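Uncharacterized protein AF_0924 (Archaeoglobus fulgidus, PDB 3DT5) is of unknown function but is probably a membrane protein, present here as its C-terminal domain with a bound calcium ion. Local coordinates at residues Leu63-Met68 / Trp94-Asp99; Ser80-Phe85 / Asp127-Tyr132; Val100-Phe105 / Ser121-Pro126. All coordinates share one frame; numbering follows the deposited sequence. Where two conformers were deposited one is given.

Contact 1 of 3, residues Leu63-Met68 / Trp94-Asp99; sequences LRVLPM and WKEALD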
loop_
_atom_site.group_PDB
_atom_site.type_symbol
_atom_site.label_atom_id
_atom_site.label_comp_id
_atom_site.label_asym_id
_atom_site.label_seq_id
_atom_site.Cartn_x
_atom_site.Cartn_y
_atom_site.Cartn_z
ATOM N N LEU A 63 -2.514 4.258 -10.044
ATOM C CA LEU A 63 -3.382 5.431 -9.915
ATOM C C LEU A 63 -4.743 5.164 -10.539
ATOM O O LEU A 63 -5.739 5.710 -10.079
ATOM C CB LEU A 63 -2.729 6.673 -10.547
ATOM C CG LEU A 63 -1.472 7.092 -9.783
ATOM C CD1 LEU A 63 -0.868 8.285 -10.505
ATOM C CD2 LEU A 63 -1.892 7.554 -8.356
ATOM N N ARG A 64 -4.810 4.359 -11.603
ATOM C CA ARG A 64 -6.122 4.009 -12.180
ATOM C C ARG A 64 -7.105 3.388 -11.187
ATOM O O ARG A 64 -8.319 3.548 -11.330
ATOM C CB ARG A 64 -5.948 3.095 -13.395
ATOM C CG ARG A 64 -5.557 4.009 -14.571
ATOM C CD ARG A 64 -5.070 3.355 -15.755
ATOM N NE ARG A 64 -5.299 4.318 -16.822
ATOM C CZ ARG A 64 -4.692 4.314 -18.002
ATOM N NH1 ARG A 64 -3.771 3.398 -18.287
ATOM N NH2 ARG A 64 -5.020 5.240 -18.906
ATOM N N VAL A 65 -6.579 2.616 -10.240
ATOM C CA VAL A 65 -7.442 1.803 -9.369
ATOM C C VAL A 65 -7.347 2.197 -7.910
ATOM O O VAL A 65 -8.160 1.756 -7.106
ATOM C CB VAL A 65 -7.173 0.235 -9.514
ATOM C CG1 VAL A 65 -7.463 -0.240 -10.966
ATOM C CG2 VAL A 65 -5.741 -0.105 -9.133
ATOM N N LEU A 66 -6.371 3.029 -7.541
ATOM C CA LEU A 66 -6.164 3.320 -6.118
ATOM C C LEU A 66 -7.293 4.243 -5.621
ATOM O O LEU A 66 -7.488 5.324 -6.216
ATOM C CB LEU A 66 -4.800 4.015 -5.911
ATOM C CG LEU A 66 -4.389 4.385 -4.471
ATOM C CD1 LEU A 66 -4.131 3.085 -3.630
ATOM C CD2 LEU A 66 -3.127 5.296 -4.533
ATOM N N PRO A 67 -8.064 3.833 -4.578
ATOM C CA PRO A 67 -9.133 4.699 -4.080
ATOM C C PRO A 67 -8.586 6.050 -3.561
ATOM O O PRO A 67 -7.407 6.159 -3.177
ATOM C CB PRO A 67 -9.715 3.899 -2.875
ATOM C CG PRO A 67 -9.380 2.421 -3.219
ATOM C CD PRO A 67 -7.992 2.568 -3.817
HETATM N N MSE A 68 -9.460 7.055 -3.575
HETATM C CA MSE A 68 -9.142 8.413 -3.130
HETATM C C MSE A 68 -9.394 8.614 -1.643
HETATM O O MSE A 68 -8.880 9.549 -1.040
HETATM C CB MSE A 68 -10.093 9.391 -3.830
HETATM C CG MSE A 68 -9.443 10.690 -4.163
HETATM SE SE MSE A 68 -8.304 10.311 -5.685
HETATM C CE MSE A 68 -9.241 8.763 -6.475
ATOM N N TRP A 94 -10.312 -2.053 -2.661
ATOM C CA TRP A 94 -9.026 -2.104 -1.967
ATOM C C TRP A 94 -8.295 -3.390 -2.222
ATOM O O TRP A 94 -7.077 -3.371 -2.398
ATOM C CB TRP A 94 -9.166 -1.836 -0.438
ATOM C CG TRP A 94 -9.130 -0.386 -0.172
ATOM C CD1 TRP A 94 -10.189 0.450 -0.037
ATOM C CD2 TRP A 94 -7.944 0.443 -0.124
ATOM N NE1 TRP A 94 -9.749 1.736 0.101
ATOM C CE2 TRP A 94 -8.376 1.767 0.051
ATOM C CE3 TRP A 94 -6.567 0.184 -0.258
ATOM C CZ2 TRP A 94 -7.480 2.855 0.135
ATOM C CZ3 TRP A 94 -5.662 1.287 -0.178
ATOM C CH2 TRP A 94 -6.133 2.585 0.028
ATOM N N LYS A 95 -8.998 -4.524 -2.270
ATOM C CA LYS A 95 -8.273 -5.762 -2.574
ATOM C C LYS A 95 -7.584 -5.691 -3.963
ATOM O O LYS A 95 -6.430 -6.057 -4.139
ATOM C CB LYS A 95 -9.218 -6.957 -2.505
ATOM C CG LYS A 95 -8.438 -8.281 -2.576
ATOM C CD LYS A 95 -9.246 -9.422 -3.198
ATOM C CE LYS A 95 -8.299 -10.287 -4.070
ATOM N NZ LYS A 95 -9.088 -11.184 -4.990
ATOM N N GLU A 96 -8.329 -5.213 -4.950
ATOM C CA GLU A 96 -7.821 -5.029 -6.301
ATOM C C GLU A 96 -6.621 -4.052 -6.318
ATOM O O GLU A 96 -5.596 -4.302 -6.959
ATOM C CB GLU A 96 -8.984 -4.519 -7.140
ATOM C CG GLU A 96 -8.641 -3.970 -8.463
ATOM C CD GLU A 96 -9.903 -3.715 -9.310
ATOM O OE1 GLU A 96 -10.944 -4.418 -9.108
ATOM O OE2 GLU A 96 -9.836 -2.818 -10.185
ATOM N N ALA A 97 -6.757 -2.932 -5.620
ATOM C CA ALA A 97 -5.688 -1.929 -5.610
ATOM C C ALA A 97 -4.439 -2.431 -4.891
ATOM O O ALA A 97 -3.336 -2.142 -5.354
ATOM C CB ALA A 97 -6.174 -0.610 -5.008
ATOM N N LEU A 98 -4.606 -3.141 -3.768
ATOM C CA LEU A 98 -3.454 -3.695 -3.048
ATOM C C LEU A 98 -2.678 -4.683 -3.916
ATOM O O LEU A 98 -1.445 -4.688 -3.891
ATOM C CB LEU A 98 -3.859 -4.349 -1.700
ATOM C CG LEU A 98 -4.362 -3.323 -0.671
ATOM C CD1 LEU A 98 -5.011 -4.041 0.525
ATOM C CD2 LEU A 98 -3.207 -2.482 -0.209
ATOM N N ASP A 99 -3.394 -5.476 -4.697
ATOM C CA ASP A 99 -2.735 -6.445 -5.612
ATOM C C ASP A 99 -1.924 -5.715 -6.693
ATOM O O ASP A 99 -0.776 -6.100 -7.007
ATOM C CB ASP A 99 -3.761 -7.377 -6.221
ATOM C CG ASP A 99 -4.223 -8.487 -5.237
ATOM O OD1 ASP A 99 -3.495 -8.812 -4.235
ATOM O OD2 ASP A 99 -5.314 -9.053 -5.504
#
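Val65, Leu66 and Pro67, in the chain leading on from helix 60-65, pack against Trp94, Glu96 and Ala97 of the long helix 88-116, in a largely buried part of this mostly helical domain. The proline makes the central contact. Its CG lies over one face of the indole, 3.6 Å from the centroid of the five-membered ring of Trp94 and 20° off the ring normal, a CH-pi contact. About one helical turn on, the small side chain of Ala97 lets the backbones close in, the CA atoms of Leu66 and Ala97 lying 5.3 Å apart; Ala97 CB touches Pro67 CD at 3.9 Å. Leu66 has CG anti to the backbone N (chi1 -179°), and this brings its CD1 to 4.2 Å from CZ3 on the six-membered ring of Trp94. At the more open margin Val65 CG1 meets Glu96 OE2 at 3.6 Å, the two side chains crossing at about a right angle. Phe34 stacks on Trp94 and Phe70 meets it edge-to-face, while Arg55 gives hydrogen bonds to the carbonyl oxygens of Leu66 and Pro67. Trp94 NE1, buried beneath the proline, has no polar partner in the model; the indole is held by CH-pi and aromatic packing instead of a hydrogen bond.

Contact 2 of 3, residues Ser80-Phe85 / Asp127-Tyr132; sequences SANWTF and DWLIGY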
loop_
_atom_site.group_PDB
_atom_site.type_symbol
_atom_site.label_atom_id
_atom_site.label_comp_id
_atom_site.label_asym_id
_atom_site.label_seq_id
_atom_site.Cartn_x
_atom_site.Cartn_y
_atom_site.Cartn_z
ATOM N N SER A 80 -8.398 -6.339 16.686
ATOM C CA SER A 80 -7.985 -7.062 15.479
ATOM C C SER A 80 -6.919 -6.280 14.676
ATOM O O SER A 80 -6.896 -5.029 14.669
ATOM C CB SER A 80 -9.211 -7.338 14.577
ATOM O OG SER A 80 -8.818 -8.076 13.416
ATOM N N ALA A 81 -6.029 -7.006 13.998
ATOM C CA ALA A 81 -5.150 -6.417 13.016
ATOM C C ALA A 81 -5.870 -6.195 11.676
ATOM O O ALA A 81 -5.292 -5.583 10.761
ATOM C CB ALA A 81 -3.871 -7.308 12.813
ATOM N N ASN A 82 -7.103 -6.696 11.525
ATOM C CA ASN A 82 -7.763 -6.567 10.222
ATOM C C ASN A 82 -8.454 -5.247 10.119
ATOM O O ASN A 82 -9.007 -4.762 11.112
ATOM C CB ASN A 82 -8.828 -7.645 9.994
ATOM C CG ASN A 82 -8.217 -9.025 9.833
ATOM O OD1 ASN A 82 -7.116 -9.193 9.269
ATOM N ND2 ASN A 82 -8.892 -10.020 10.403
ATOM N N TRP A 83 -8.414 -4.677 8.907
ATOM C CA TRP A 83 -9.246 -3.540 8.569
ATOM C C TRP A 83 -10.639 -4.105 8.225
ATOM O O TRP A 83 -10.769 -4.949 7.353
ATOM C CB TRP A 83 -8.686 -2.782 7.352
ATOM C CG TRP A 83 -7.413 -2.038 7.637
ATOM C CD1 TRP A 83 -6.131 -2.405 7.244
ATOM C CD2 TRP A 83 -7.287 -0.831 8.376
ATOM N NE1 TRP A 83 -5.216 -1.462 7.696
ATOM C CE2 TRP A 83 -5.909 -0.471 8.362
ATOM C CE3 TRP A 83 -8.219 0.031 9.008
ATOM C CZ2 TRP A 83 -5.421 0.675 9.025
ATOM C CZ3 TRP A 83 -7.726 1.210 9.624
ATOM C CH2 TRP A 83 -6.346 1.513 9.620
ATOM N N THR A 84 -11.662 -3.646 8.945
ATOM C CA THR A 84 -13.032 -4.093 8.687
ATOM C C THR A 84 -13.656 -3.053 7.774
ATOM O O THR A 84 -13.764 -1.880 8.156
ATOM C CB THR A 84 -13.874 -4.176 9.984
ATOM O OG1 THR A 84 -13.372 -5.253 10.780
ATOM C CG2 THR A 84 -15.384 -4.471 9.668
ATOM N N PHE A 85 -14.063 -3.480 6.583
ATOM C CA PHE A 85 -14.766 -2.594 5.647
ATOM C C PHE A 85 -16.263 -2.720 5.876
ATOM O O PHE A 85 -16.768 -3.828 6.095
ATOM C CB PHE A 85 -14.449 -2.961 4.198
ATOM C CG PHE A 85 -13.130 -2.454 3.744
ATOM C CD1 PHE A 85 -11.956 -3.186 4.013
ATOM C CD2 PHE A 85 -13.014 -1.203 3.144
ATOM C CE1 PHE A 85 -10.707 -2.706 3.632
ATOM C CE2 PHE A 85 -11.763 -0.731 2.749
ATOM C CZ PHE A 85 -10.601 -1.487 2.990
ATOM N N ASP A 127 -0.254 -11.527 3.163
ATOM C CA ASP A 127 -1.704 -11.549 3.254
ATOM C C ASP A 127 -2.156 -10.128 3.549
ATOM O O ASP A 127 -1.604 -9.485 4.414
ATOM C CB ASP A 127 -2.150 -12.497 4.391
ATOM C CG ASP A 127 -1.723 -13.931 4.123
ATOM O OD1 ASP A 127 -1.630 -14.293 2.938
ATOM O OD2 ASP A 127 -1.442 -14.685 5.073
ATOM N N TRP A 128 -3.174 -9.654 2.841
ATOM C CA TRP A 128 -3.742 -8.330 3.119
ATOM C C TRP A 128 -4.625 -8.438 4.370
ATOM O O TRP A 128 -5.417 -9.390 4.497
ATOM C CB TRP A 128 -4.545 -7.855 1.926
ATOM C CG TRP A 128 -3.698 -7.744 0.685
ATOM C CD1 TRP A 128 -3.959 -8.284 -0.543
ATOM C CD2 TRP A 128 -2.443 -7.048 0.574
ATOM N NE1 TRP A 128 -2.948 -7.947 -1.433
ATOM C CE2 TRP A 128 -2.006 -7.191 -0.770
ATOM C CE3 TRP A 128 -1.671 -6.277 1.461
ATOM C CZ2 TRP A 128 -0.821 -6.587 -1.238
ATOM C CZ3 TRP A 128 -0.487 -5.661 0.984
ATOM C CH2 TRP A 128 -0.079 -5.838 -0.346
ATOM N N LEU A 129 -4.467 -7.517 5.298
ATOM C CA LEU A 129 -5.232 -7.576 6.556
ATOM C C LEU A 129 -6.564 -6.803 6.369
ATOM O O LEU A 129 -6.775 -5.733 6.960
ATOM C CB LEU A 129 -4.409 -7.013 7.709
ATOM C CG LEU A 129 -3.158 -7.858 8.038
ATOM C CD1 LEU A 129 -2.336 -7.201 9.071
ATOM C CD2 LEU A 129 -3.459 -9.303 8.494
ATOM N N ILE A 130 -7.420 -7.338 5.496
ATOM C CA ILE A 130 -8.656 -6.682 5.141
ATOM C C ILE A 130 -9.816 -7.691 5.196
ATOM O O ILE A 130 -9.627 -8.885 4.944
ATOM C CB ILE A 130 -8.574 -6.016 3.748
ATOM C CG1 ILE A 130 -8.251 -7.036 2.619
ATOM C CG2 ILE A 130 -7.574 -4.772 3.753
ATOM C CD1 ILE A 130 -8.427 -6.459 1.201
ATOM N N GLY A 131 -11.014 -7.204 5.500
ATOM C CA GLY A 131 -12.205 -8.086 5.601
ATOM C C GLY A 131 -13.484 -7.298 5.469
ATOM O O GLY A 131 -13.471 -6.077 5.567
ATOM N N TYR A 132 -14.595 -7.974 5.204
ATOM C CA TYR A 132 -15.869 -7.306 5.386
ATOM C C TYR A 132 -16.946 -8.196 6.034
ATOM O O TYR A 132 -17.959 -7.664 6.478
ATOM C CB TYR A 132 -16.377 -6.713 4.064
ATOM C CG TYR A 132 -16.776 -7.767 3.091
ATOM C CD1 TYR A 132 -18.107 -8.186 2.968
ATOM C CD2 TYR A 132 -15.811 -8.394 2.322
ATOM C CE1 TYR A 132 -18.458 -9.214 2.049
ATOM C CE2 TYR A 132 -16.134 -9.408 1.404
ATOM C CZ TYR A 132 -17.440 -9.815 1.267
ATOM O OH TYR A 132 -17.706 -10.813 0.362
#
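Strands 83-85 and 130-131 lie parallel, joined through helix 88-116 as a beta-alpha-beta crossover, with Trp83 bridging to Ile130 and Thr84 to Gly131. Three backbone bonds stitch them. Trp83 N gives a straight bond to Leu129 O (2.8 Å, 177° at the hydrogen). Gly131 N then reaches Trp83 O at 2.9 Å, but this bond is bent to 134° at the hydrogen. Ile130 CA adds a CA-H...O contact to the same Trp83 oxygen, at 3.5 Å. Phe85 N closes the ladder on Gly131 O at 2.9 Å, nearly straight. Each strand is entered through a turn, both at the same end of the ladder: Ser80 OG accepts from Asn82 N at 2.9 Å, an ST turn, and Leu129 centres an inverse gamma turn whose Ile130 N to Trp128 O bond is weak. The other edge of strand 83-85 is taken by strand 74-75, with Thr84 bonded to Asp75, a member of the calcium site. Trp83 NE1 is satisfied by Ala33 O, Ala81 O accepts from Lys76 NZ, and Leu129 has a backbone bond to Phe34.

Side chains fill in around the ladder. For Phe85, CG anti to the carbonyl carbon (chi1 -79°) carries the ring beside the neighbouring strand, where its edge meets Gly131 O, 3.6 Å from CD1, and Ile130 CG2, 3.8 Å from CE1. Ala81 CB rests against Leu129 CD1 at 4.0 Å. Trp83 and Ile130 project from the same face of the sheet, toward Phe34 of helix 16-35. The three bonds across the pair join backbone atoms alone, so the pairing rests on chain conformation rather than on a particular polar side chain, while Trp83, Ile130 and Phe85 pack on the neighbouring helices.

Contact 3 of 3, residues Val100-Phe105 / Ser121-Pro126; sequences VLWEEF and SLPEKP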
loop_
_atom_site.group_PDB
_atom_site.type_symbol
_atom_site.label_atom_id
_atom_site.label_comp_id
_atom_site.label_asym_id
_atom_site.label_seq_id
_atom_site.Cartn_x
_atom_site.Cartn_y
_atom_site.Cartn_z
ATOM N N VAL A 100 -2.517 -4.647 -7.250
ATOM C CA VAL A 100 -1.768 -3.760 -8.174
ATOM C C VAL A 100 -0.576 -3.069 -7.490
ATOM O O VAL A 100 0.499 -3.001 -8.072
ATOM C CB VAL A 100 -2.676 -2.693 -8.863
ATOM C CG1 VAL A 100 -1.846 -1.792 -9.778
ATOM C CG2 VAL A 100 -3.750 -3.405 -9.709
ATOM N N LEU A 101 -0.776 -2.540 -6.286
ATOM C CA LEU A 101 0.319 -1.962 -5.508
ATOM C C LEU A 101 1.508 -2.937 -5.346
ATOM O O LEU A 101 2.693 -2.574 -5.505
ATOM C CB LEU A 101 -0.231 -1.593 -4.123
ATOM C CG LEU A 101 0.752 -1.156 -3.000
ATOM C CD1 LEU A 101 1.301 0.203 -3.325
ATOM C CD2 LEU A 101 -0.031 -1.117 -1.640
ATOM N N TRP A 102 1.187 -4.192 -5.020
ATOM C CA TRP A 102 2.220 -5.201 -4.835
ATOM C C TRP A 102 2.953 -5.446 -6.171
ATOM O O TRP A 102 4.185 -5.459 -6.233
ATOM C CB TRP A 102 1.622 -6.516 -4.309
ATOM C CG TRP A 102 2.735 -7.524 -4.080
ATOM C CD1 TRP A 102 3.072 -8.620 -4.877
ATOM C CD2 TRP A 102 3.710 -7.468 -3.039
ATOM N NE1 TRP A 102 4.182 -9.253 -4.336
ATOM C CE2 TRP A 102 4.586 -8.575 -3.215
ATOM C CE3 TRP A 102 3.898 -6.624 -1.929
ATOM C CZ2 TRP A 102 5.657 -8.825 -2.347
ATOM C CZ3 TRP A 102 4.978 -6.883 -1.066
ATOM C CH2 TRP A 102 5.828 -7.975 -1.284
ATOM N N GLU A 103 2.224 -5.638 -7.265
ATOM C CA GLU A 103 2.899 -5.810 -8.568
ATOM C C GLU A 103 3.815 -4.616 -8.903
ATOM O O GLU A 103 4.972 -4.795 -9.359
ATOM C CB GLU A 103 1.886 -6.085 -9.682
ATOM C CG GLU A 103 1.093 -7.411 -9.506
ATOM C CD GLU A 103 1.967 -8.662 -9.259
ATOM O OE1 GLU A 103 1.675 -9.461 -8.320
ATOM O OE2 GLU A 103 2.942 -8.866 -10.016
ATOM N N GLU A 104 3.319 -3.398 -8.708
ATOM C CA GLU A 104 4.172 -2.203 -8.976
ATOM C C GLU A 104 5.400 -2.190 -8.090
ATOM O O GLU A 104 6.481 -1.880 -8.536
ATOM C CB GLU A 104 3.464 -0.867 -8.732
ATOM C CG GLU A 104 2.490 -0.506 -9.803
ATOM C CD GLU A 104 2.170 0.964 -9.861
ATOM O OE1 GLU A 104 1.558 1.306 -10.891
ATOM O OE2 GLU A 104 2.433 1.793 -8.925
ATOM N N PHE A 105 5.192 -2.464 -6.815
ATOM C CA PHE A 105 6.280 -2.512 -5.845
ATOM C C PHE A 105 7.386 -3.448 -6.314
ATOM O O PHE A 105 8.539 -3.080 -6.278
ATOM C CB PHE A 105 5.732 -2.926 -4.466
ATOM C CG PHE A 105 6.805 -3.241 -3.432
ATOM C CD1 PHE A 105 7.720 -2.270 -3.022
ATOM C CD2 PHE A 105 6.880 -4.519 -2.874
ATOM C CE1 PHE A 105 8.707 -2.554 -2.032
ATOM C CE2 PHE A 105 7.888 -4.833 -1.889
ATOM C CZ PHE A 105 8.773 -3.832 -1.464
ATOM N N SER A 121 16.671 -9.543 -3.924
ATOM C CA SER A 121 15.967 -10.361 -2.954
ATOM C C SER A 121 14.506 -9.936 -3.008
ATOM O O SER A 121 14.114 -8.961 -2.359
ATOM C CB SER A 121 16.550 -10.173 -1.552
ATOM O OG SER A 121 15.978 -11.091 -0.636
ATOM N N LEU A 122 13.709 -10.633 -3.815
ATOM C CA LEU A 122 12.284 -10.276 -3.944
ATOM C C LEU A 122 11.452 -10.919 -2.847
ATOM O O LEU A 122 11.434 -12.151 -2.722
ATOM C CB LEU A 122 11.691 -10.566 -5.339
ATOM C CG LEU A 122 12.054 -9.669 -6.537
ATOM C CD1 LEU A 122 11.115 -9.942 -7.693
ATOM C CD2 LEU A 122 12.047 -8.177 -6.224
ATOM N N PRO A 123 10.762 -10.080 -2.048
ATOM C CA PRO A 123 10.009 -10.530 -0.882
ATOM C C PRO A 123 8.799 -11.319 -1.322
ATOM O O PRO A 123 8.347 -11.144 -2.438
ATOM C CB PRO A 123 9.587 -9.225 -0.204
ATOM C CG PRO A 123 9.607 -8.180 -1.275
ATOM C CD PRO A 123 10.655 -8.619 -2.267
ATOM N N GLU A 124 8.288 -12.189 -0.458
ATOM C CA GLU A 124 7.060 -12.951 -0.707
ATOM C C GLU A 124 5.851 -12.034 -0.485
ATOM O O GLU A 124 5.909 -11.136 0.315
ATOM C CB GLU A 124 6.978 -14.137 0.250
ATOM C CG GLU A 124 8.152 -15.115 0.095
ATOM C CD GLU A 124 8.090 -15.904 -1.219
ATOM O OE1 GLU A 124 8.743 -15.499 -2.225
ATOM O OE2 GLU A 124 7.389 -16.948 -1.247
ATOM N N LYS A 125 4.763 -12.253 -1.207
ATOM C CA LYS A 125 3.602 -11.380 -1.072
ATOM C C LYS A 125 2.921 -11.608 0.276
ATOM O O LYS A 125 2.646 -12.760 0.616
ATOM C CB LYS A 125 2.607 -11.673 -2.186
ATOM C CG LYS A 125 1.469 -10.638 -2.239
ATOM C CD LYS A 125 0.526 -10.964 -3.393
ATOM C CE LYS A 125 -0.747 -10.138 -3.269
ATOM N NZ LYS A 125 -1.499 -10.413 -4.533
ATOM N N PRO A 126 2.599 -10.527 1.026
ATOM C CA PRO A 126 1.910 -10.816 2.290
ATOM C C PRO A 126 0.395 -11.012 2.117
ATOM O O PRO A 126 -0.165 -10.692 1.042
ATOM C CB PRO A 126 2.181 -9.556 3.132
ATOM C CG PRO A 126 2.214 -8.461 2.120
ATOM C CD PRO A 126 2.793 -9.069 0.824
HETATM O O HOH W 1 -0.283 -8.754 -6.782
#
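The indole of Trp102 is covered on one face by Lys125 and Pro126 of the returning chain. Lys125 CG stands 3.6 Å from the centroid of the five-membered ring of Trp102, only 7° off the normal, and Pro126 CD lies 3.8 Å from the centroid of the six-membered ring, 19° off its normal. Both are CH-pi contacts. The opposite face is covered from within the helix by Phe105, whose CD2 is 3.5 Å above the plane of the Trp102 ring. At the rim, Pro123 O comes in near the ring plane, while Pro123 CG packs against the outer rims of both aromatics, 3.8 Å from Trp102 CH2 and 3.8 Å from Phe105 CE2. Residues 123-126, part of the irregular connection from helix 88-116 to strand 130-131, run in a polyproline II-like conformation, and two of these four are prolines laid against the helix. Were Trp102 replaced by an alanine, the Lys125 methylenes and Pro126 would probably lose the surface they rest on, and a gap would be likely to open beside Phe105.

The outer side is more open and polar, with one water bridging the segments. Lys125 has CG anti to its own N (chi1 -171°) and stays extended beyond, so its methylenes slide along the indole and carry the ammonium past it to a salt bridge with Asp99, one helical turn before Glu103. The water accepts from Lys125 NZ at 3.0 Å and donates to Glu103 OE1 at 2.6 Å; this bridge is less certain, since Glu103 was modelled in two conformers. In the conformer described, Glu103 OE1 is 5.0 Å from Lys125 NZ, too far for direct pairing.

All three contacts are organised around helix 88-116: contacts 1 and 3 use successive turns of it, and contact 2 pairs the strands that precede and follow it. Contact 1 is the most buried and almost wholly apolar. Contact 2, farther from the centre, is the one with backbone hydrogen bonds crossing between its segments, whereas contact 3 grades from a packed indole to charged, hydrated side chains. Along the chain, contact 3 is nested inside the loop that contact 2 closes. Asp99 ties them together, pairing with Lys125 of contact 3 in a salt bridge and probably with Trp128 NE1 of contact 2. Phe85 packs on Trp94, and Trp128 on Trp102.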